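Side-chain contacts in uncharacterized protein (Legionella longbeachae NSW150, PDB 4JZA), which probably removes the 3-phosphate from phosphatidylinositol 3-phosphate, a phosphoinositide phosphatase activity by which this bacterium may act on host lipids: residues 187-191 with 192-196; 642-645 with 646-649; 673-676 with 677-680. All blocks are in the same frame, centred on the assembly; numbering follows the deposited sequence.

In the fold
All three contacts lie at or near the start of a helix, yet each start is furnished differently. Interaction 1 opens the short helix 191-194 within the phosphoinositide phosphatase insertion domain and is largely proline and threonine packed against tryptophan, leucine and an arginine plane. Interaction 2, on helix 643-652, is a matter of charge, with one salt bridge inside the turn and several more leading outward. Interaction 3 begins the long helix 676-702 and rests mainly on backbone bonds and aliphatic chain. Each mixes buried and exposed residues. None touches another: the centres of interactions 1 and 2 are about 43 Å apart, on opposite sides of the chain's centre, and the centre of interaction 3 is about 36 Å from that of interaction 2.

Interaction 1 of 3, residues 187-191 with 192-196; sequences PKTPG and WLRDL
Pro190 and Trp192 meet at the N-terminus of a short helix in the insertion domain, with Pro190 at the N-cap position just ahead of the first turn. Backbone hydrogen bonds set the turn: Leu193 N donates to Pro190 O at 2.8 Å, Arg194 N reaches the same oxygen only weakly, and Asp195 N binds Gly191 O at 3.0 Å.

Apolar packing comes next. The pyrrolidine and the indole lie side by side and point the same way, with Pro190 CB 3.6 Å from Trp192 CD1. Trp192 CG sits between its backbone N and carbonyl carbon (chi1 67°), which turns the pyrrole part of the indole back to Pro190. Phe204 makes a further, edge-to-face contact with the indole. Leu193 CB fills in beside the proline, 4.0 Å from Pro190 CD.

The last kind of contact pairs a polar group with a methine. The extended Arg194 chain crosses Thr189 at about a right angle, while Arg194 NH2 bonds to Leu313 O and Thr189 OG1 to Trp311 O. Thr189 CB lies over one face of the guanidinium, off-centre and 3.5 Å from Arg194 NH2.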
loop_
_atom_site.group_PDB
_atom_site.type_symbol
_atom_site.label_atom_id
_atom_site.label_comp_id
_atom_site.label_asym_id
_atom_site.label_seq_id
_atom_site.Cartn_x
_atom_site.Cartn_y
_atom_site.Cartn_z
ATOM N N PRO A 187 -15.665 14.415 8.324
ATOM C CA PRO A 187 -16.149 14.937 7.050
ATOM C C PRO A 187 -15.252 14.472 5.897
ATOM O O PRO A 187 -14.051 14.286 6.069
ATOM C CB PRO A 187 -16.064 16.440 7.229
ATOM C CG PRO A 187 -14.926 16.624 8.138
ATOM C CD PRO A 187 -14.974 15.457 9.097
ATOM N N LYS A 188 -15.871 14.245 4.755
ATOM C CA LYS A 188 -15.201 13.760 3.583
ATOM C C LYS A 188 -14.955 14.863 2.607
ATOM O O LYS A 188 -15.612 15.893 2.622
ATOM C CB LYS A 188 -16.076 12.739 2.906
ATOM C CG LYS A 188 -16.479 11.580 3.803
ATOM C CD LYS A 188 -15.259 10.940 4.454
ATOM C CE LYS A 188 -15.665 9.666 5.159
ATOM N NZ LYS A 188 -16.512 9.958 6.349
ATOM N N THR A 189 -14.003 14.654 1.723
ATOM C CA THR A 189 -13.650 15.738 0.838
ATOM C C THR A 189 -14.769 15.888 -0.176
ATOM O O THR A 189 -15.197 14.908 -0.740
ATOM C CB THR A 189 -12.297 15.524 0.190
ATOM O OG1 THR A 189 -11.307 15.379 1.235
ATOM C CG2 THR A 189 -12.000 16.733 -0.705
ATOM N N PRO A 190 -15.288 17.107 -0.353
ATOM C CA PRO A 190 -16.277 17.232 -1.401
ATOM C C PRO A 190 -15.587 17.435 -2.738
ATOM O O PRO A 190 -14.546 18.141 -2.803
ATOM C CB PRO A 190 -17.050 18.497 -1.004
ATOM C CG PRO A 190 -16.098 19.323 -0.190
ATOM C CD PRO A 190 -14.988 18.408 0.270
ATOM N N GLY A 191 -16.201 16.870 -3.788
ATOM C CA GLY A 191 -15.702 16.944 -5.184
ATOM C C GLY A 191 -15.195 18.300 -5.662
ATOM O O GLY A 191 -14.186 18.384 -6.360
ATOM N N TRP A 192 -15.901 19.357 -5.294
ATOM C CA TRP A 192 -15.523 20.680 -5.723
ATOM C C TRP A 192 -14.170 21.078 -5.247
ATOM O O TRP A 192 -13.495 21.892 -5.898
ATOM C CB TRP A 192 -16.549 21.707 -5.266
ATOM C CG TRP A 192 -16.675 21.971 -3.796
ATOM C CD1 TRP A 192 -17.634 21.457 -2.934
ATOM C CD2 TRP A 192 -15.904 22.926 -3.031
ATOM N NE1 TRP A 192 -17.465 22.032 -1.663
ATOM C CE2 TRP A 192 -16.425 22.931 -1.706
ATOM C CE3 TRP A 192 -14.827 23.765 -3.339
ATOM C CZ2 TRP A 192 -15.877 23.718 -0.695
ATOM C CZ3 TRP A 192 -14.262 24.557 -2.324
ATOM C CH2 TRP A 192 -14.785 24.524 -1.023
ATOM N N LEU A 193 -13.768 20.519 -4.105
ATOM C CA LEU A 193 -12.456 20.859 -3.507
ATOM C C LEU A 193 -11.356 20.146 -4.221
ATOM O O LEU A 193 -10.292 20.715 -4.463
ATOM C CB LEU A 193 -12.435 20.474 -2.046
ATOM C CG LEU A 193 -11.278 20.984 -1.193
ATOM C CD1 LEU A 193 -11.009 22.482 -1.295
ATOM C CD2 LEU A 193 -11.624 20.609 0.222
ATOM N N ARG A 194 -11.646 18.900 -4.586
ATOM C CA ARG A 194 -10.733 18.120 -5.382
ATOM C C ARG A 194 -10.473 18.738 -6.723
ATOM O O ARG A 194 -9.352 18.707 -7.180
ATOM C CB ARG A 194 -11.274 16.732 -5.598
ATOM C CG ARG A 194 -11.238 15.882 -4.351
ATOM C CD ARG A 194 -11.548 14.441 -4.690
ATOM N NE ARG A 194 -11.887 13.681 -3.485
ATOM C CZ ARG A 194 -11.003 13.296 -2.551
ATOM N NH1 ARG A 194 -9.718 13.613 -2.649
ATOM N NH2 ARG A 194 -11.409 12.588 -1.514
ATOM N N ASP A 195 -11.503 19.308 -7.346
ATOM C CA ASP A 195 -11.368 19.908 -8.680
ATOM C C ASP A 195 -10.592 21.245 -8.725
ATOM O O ASP A 195 -10.257 21.696 -9.791
ATOM C CB ASP A 195 -12.738 20.050 -9.316
ATOM C CG ASP A 195 -13.436 18.687 -9.541
ATOM O OD1 ASP A 195 -12.793 17.610 -9.418
ATOM O OD2 ASP A 195 -14.643 18.702 -9.847
ATOM N N LEU A 196 -10.242 21.841 -7.594
ATOM C CA LEU A 196 -9.571 23.132 -7.611
ATOM C C LEU A 196 -8.157 23.100 -8.124
ATOM O O LEU A 196 -7.469 22.098 -7.981
ATOM C CB LEU A 196 -9.551 23.736 -6.197
ATOM C CG LEU A 196 -10.908 23.968 -5.512
ATOM C CD1 LEU A 196 -10.708 24.664 -4.178
ATOM C CD2 LEU A 196 -11.804 24.816 -6.392
#

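Interaction 2 of 3, residues 642-645 with 646-649; sequences RSLK and DDDR
Arg642 and Asp646 are brought together by matching first torsions: CG lies beside the backbone N and anti to the carbonyl carbon in both, with chi1 at -83° in Arg642 and -67° in Asp646. A bend at chi3 then swings the guanidinium of Arg642 round to the carboxylate. The two side chains cross at about a right angle, and Arg642 NH1 forms a salt bridge with Asp646 OD1 at 2.5 Å. The oxygen comes to the edge of the guanidinium, near its plane, but the carboxylate is turned 36° against that plane, and the contact runs through one nitrogen and one oxygen. Arg642 NH2 has a second acid, Asp96, which ties this turn to helix 95-116.

The same two residues are joined through the backbone, where Asp646 N donates to Arg642 O at 2.9 Å. Arg649 N repeats that spacing with Lys645 O, also at 2.9 Å, and the backbone N atoms of Asp647 and Asp648 bond likewise to Ser643 O and Leu644 O. Three successive aspartates near a helix N-terminus would be expected to suit the helix dipole, and two of them also have partners beyond the turn: Asp647 in Arg603, Tyr600 and His606, Asp648 in Thr621 and Lys620. The arrangement is an i to i+4 arginine-aspartate salt bridge across one helical turn, near the N-terminal end of helix 643-652.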
loop_
_atom_site.group_PDB
_atom_site.type_symbol
_atom_site.label_atom_id
_atom_site.label_comp_id
_atom_site.label_asym_id
_atom_site.label_seq_id
_atom_site.Cartn_x
_atom_site.Cartn_y
_atom_site.Cartn_z
ATOM N N ARG A 642 17.664 -20.500 -7.448
ATOM C CA ARG A 642 16.480 -19.665 -7.271
ATOM C C ARG A 642 16.382 -18.897 -5.951
ATOM O O ARG A 642 15.453 -18.086 -5.825
ATOM C CB ARG A 642 15.263 -20.550 -7.184
ATOM C CG ARG A 642 14.591 -21.046 -8.429
ATOM C CD ARG A 642 13.540 -21.990 -7.886
ATOM N NE ARG A 642 12.313 -21.950 -8.661
ATOM C CZ ARG A 642 11.394 -20.992 -8.596
ATOM N NH1 ARG A 642 11.545 -19.960 -7.799
ATOM N NH2 ARG A 642 10.322 -21.072 -9.347
ATOM N N SER A 643 17.229 -19.171 -4.949
ATOM C CA SER A 643 16.855 -18.728 -3.565
ATOM C C SER A 643 16.734 -17.222 -3.394
ATOM O O SER A 643 15.806 -16.770 -2.794
ATOM C CB SER A 643 17.706 -19.345 -2.482
ATOM O OG SER A 643 18.890 -19.804 -3.072
ATOM N N LEU A 644 17.601 -16.460 -4.022
ATOM C CA LEU A 644 17.492 -15.000 -3.999
ATOM C C LEU A 644 16.365 -14.477 -4.896
ATOM O O LEU A 644 15.843 -13.410 -4.642
ATOM C CB LEU A 644 18.849 -14.326 -4.333
ATOM C CG LEU A 644 19.957 -14.916 -3.420
ATOM C CD1 LEU A 644 21.356 -14.531 -3.862
ATOM C CD2 LEU A 644 19.733 -14.596 -1.947
ATOM N N LYS A 645 15.974 -15.198 -5.928
ATOM C CA LYS A 645 14.823 -14.775 -6.741
ATOM C C LYS A 645 13.481 -15.044 -6.021
ATOM O O LYS A 645 12.527 -14.296 -6.175
ATOM C CB LYS A 645 14.873 -15.403 -8.109
ATOM C CG LYS A 645 16.032 -14.879 -8.952
ATOM C CD LYS A 645 16.074 -15.542 -10.330
ATOM C CE LYS A 645 16.910 -14.754 -11.343
ATOM N NZ LYS A 645 18.355 -15.069 -11.165
ATOM N N ASP A 646 13.441 -16.073 -5.182
ATOM C CA ASP A 646 12.320 -16.331 -4.344
ATOM C C ASP A 646 12.191 -15.238 -3.319
ATOM O O ASP A 646 11.073 -14.775 -3.048
ATOM C CB ASP A 646 12.494 -17.666 -3.614
ATOM C CG ASP A 646 12.462 -18.894 -4.568
ATOM O OD1 ASP A 646 11.962 -18.711 -5.693
ATOM O OD2 ASP A 646 12.935 -20.018 -4.208
ATOM N N ASP A 647 13.312 -14.813 -2.725
ATOM C CA ASP A 647 13.263 -13.677 -1.815
ATOM C C ASP A 647 12.631 -12.466 -2.495
ATOM O O ASP A 647 11.806 -11.799 -1.899
ATOM C CB ASP A 647 14.653 -13.338 -1.247
ATOM C CG ASP A 647 15.122 -14.382 -0.208
ATOM O OD1 ASP A 647 14.248 -15.198 0.105
ATOM O OD2 ASP A 647 16.310 -14.427 0.246
ATOM N N ASP A 648 12.966 -12.225 -3.759
ATOM C CA ASP A 648 12.462 -11.069 -4.474
ATOM C C ASP A 648 10.992 -11.239 -4.820
ATOM O O ASP A 648 10.225 -10.287 -4.788
ATOM C CB ASP A 648 13.331 -10.845 -5.698
ATOM C CG ASP A 648 12.855 -9.720 -6.582
ATOM O OD1 ASP A 648 13.179 -8.550 -6.354
ATOM O OD2 ASP A 648 12.203 -10.044 -7.579
ATOM N N ARG A 649 10.588 -12.464 -5.104
ATOM C CA ARG A 649 9.189 -12.788 -5.350
ATOM C C ARG A 649 8.383 -12.504 -4.092
ATOM O O ARG A 649 7.281 -11.896 -4.151
ATOM C CB ARG A 649 9.077 -14.287 -5.762
ATOM C CG ARG A 649 7.712 -14.898 -6.165
ATOM C CD ARG A 649 7.067 -14.192 -7.330
ATOM N NE ARG A 649 6.312 -13.049 -6.849
ATOM C CZ ARG A 649 5.565 -12.230 -7.579
ATOM N NH1 ARG A 649 5.418 -12.406 -8.886
ATOM N NH2 ARG A 649 4.955 -11.227 -6.967
#

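Interaction 3 of 3, residues 673-676 with 677-680; sequences PEKK and LLCR
Lys675 O receives Cys679 N at 3.2 Å and Lys676 O receives Arg680 N at 3.0 Å, the successive i to i+4 bonds that open a helix with Lys675 at the N-cap position, while Lys676 N bonds back to Pro673 O and closes the turn that leads in.

Among the side chains, Lys676 and Arg680 run up the same side of the helix and cross obliquely. Both have CG anti to the backbone N (chi1 171° in Lys676), and the lysine chain stays extended beyond it while the arginine bends at chi3. Lys676 CE therefore comes within 3.9 Å of Arg680 NH2, a contact of methylene with guanidinium. The two charged ends stay apart, Lys676 NZ lying 4.6 Å from Arg680 NH2, and Glu754 makes a long, weak ion pair with the arginine. Elsewhere on the turn, Lys675 CD reaches Leu678 CD2 at 4.2 Å. A water donates to Pro673 O at 2.8 Å and accepts a weak bond from Leu677 N, joining the loop to the first turn of the helix.

This start of helix 676-702 is met by helix 748-761 through Lys675, Lys676 and Cys679, while Leu677 packs on Glu111 and Leu115 of helix 95-116.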
loop_
_atom_site.group_PDB
_atom_site.type_symbol
_atom_site.label_atom_id
_atom_site.label_comp_id
_atom_site.label_asym_id
_atom_site.label_seq_id
_atom_site.Cartn_x
_atom_site.Cartn_y
_atom_site.Cartn_z
ATOM N N PRO A 673 -16.218 -15.023 -16.066
ATOM C CA PRO A 673 -16.998 -14.386 -17.176
ATOM C C PRO A 673 -18.145 -13.374 -16.813
ATOM O O PRO A 673 -18.457 -13.197 -15.629
ATOM C CB PRO A 673 -17.591 -15.613 -17.920
ATOM C CG PRO A 673 -16.733 -16.786 -17.556
ATOM C CD PRO A 673 -16.237 -16.507 -16.167
ATOM N N GLU A 674 -18.828 -12.824 -17.830
ATOM C CA GLU A 674 -19.679 -11.589 -17.701
ATOM C C GLU A 674 -20.496 -11.463 -16.404
ATOM O O GLU A 674 -20.259 -10.521 -15.638
ATOM C CB GLU A 674 -20.608 -11.334 -18.926
ATOM C CG GLU A 674 -19.930 -11.538 -20.281
ATOM C CD GLU A 674 -20.548 -10.752 -21.439
ATOM O OE1 GLU A 674 -20.684 -9.522 -21.375
ATOM O OE2 GLU A 674 -20.868 -11.360 -22.470
ATOM N N LYS A 675 -21.424 -12.382 -16.130
ATOM C CA LYS A 675 -22.190 -12.255 -14.909
ATOM C C LYS A 675 -22.064 -13.445 -13.986
ATOM O O LYS A 675 -22.840 -13.614 -13.075
ATOM C CB LYS A 675 -23.624 -12.074 -15.292
ATOM C CG LYS A 675 -23.903 -10.746 -15.957
ATOM C CD LYS A 675 -24.123 -9.623 -14.957
ATOM C CE LYS A 675 -25.014 -8.545 -15.591
ATOM N NZ LYS A 675 -25.268 -7.351 -14.722
ATOM N N LYS A 676 -21.076 -14.277 -14.206
ATOM C CA LYS A 676 -21.081 -15.585 -13.601
ATOM C C LYS A 676 -21.013 -15.545 -12.083
ATOM O O LYS A 676 -21.568 -16.421 -11.420
ATOM C CB LYS A 676 -19.929 -16.405 -14.170
ATOM C CG LYS A 676 -19.687 -17.748 -13.469
ATOM C CD LYS A 676 -19.114 -18.808 -14.413
ATOM C CE LYS A 676 -19.190 -20.204 -13.810
ATOM N NZ LYS A 676 -18.501 -21.151 -14.726
ATOM N N LEU A 677 -20.312 -14.557 -11.549
ATOM C CA LEU A 677 -20.038 -14.459 -10.120
ATOM C C LEU A 677 -21.286 -14.004 -9.367
ATOM O O LEU A 677 -21.649 -14.578 -8.321
ATOM C CB LEU A 677 -18.843 -13.491 -9.847
ATOM C CG LEU A 677 -18.523 -13.155 -8.372
ATOM C CD1 LEU A 677 -18.007 -14.352 -7.555
ATOM C CD2 LEU A 677 -17.571 -11.986 -8.273
ATOM N N LEU A 678 -21.918 -12.960 -9.904
ATOM C CA LEU A 678 -23.188 -12.435 -9.407
ATOM C C LEU A 678 -24.247 -13.522 -9.324
ATOM O O LEU A 678 -24.950 -13.590 -8.346
ATOM C CB LEU A 678 -23.684 -11.319 -10.315
ATOM C CG LEU A 678 -25.041 -10.718 -9.928
ATOM C CD1 LEU A 678 -25.020 -10.006 -8.617
ATOM C CD2 LEU A 678 -25.548 -9.755 -10.963
ATOM N N CYS A 679 -24.346 -14.353 -10.358
ATOM C CA CYS A 679 -25.254 -15.466 -10.368
ATOM C C CYS A 679 -24.859 -16.522 -9.333
ATOM O O CYS A 679 -25.712 -17.074 -8.668
ATOM C CB CYS A 679 -25.310 -16.132 -11.738
ATOM S SG CYS A 679 -25.936 -15.096 -13.098
ATOM N N ARG A 680 -23.581 -16.836 -9.231
ATOM C CA ARG A 680 -23.101 -17.845 -8.281
ATOM C C ARG A 680 -23.492 -17.464 -6.859
ATOM O O ARG A 680 -23.976 -18.320 -6.104
ATOM C CB ARG A 680 -21.597 -17.985 -8.366
ATOM C CG ARG A 680 -20.992 -18.703 -7.171
ATOM C CD ARG A 680 -19.577 -19.126 -7.433
ATOM N NE ARG A 680 -19.585 -20.240 -8.370
ATOM C CZ ARG A 680 -18.680 -20.410 -9.326
ATOM N NH1 ARG A 680 -17.711 -19.509 -9.521
ATOM N NH2 ARG A 680 -18.780 -21.455 -10.128
HETATM O O HOH W 1 -18.197 -12.442 -12.967
#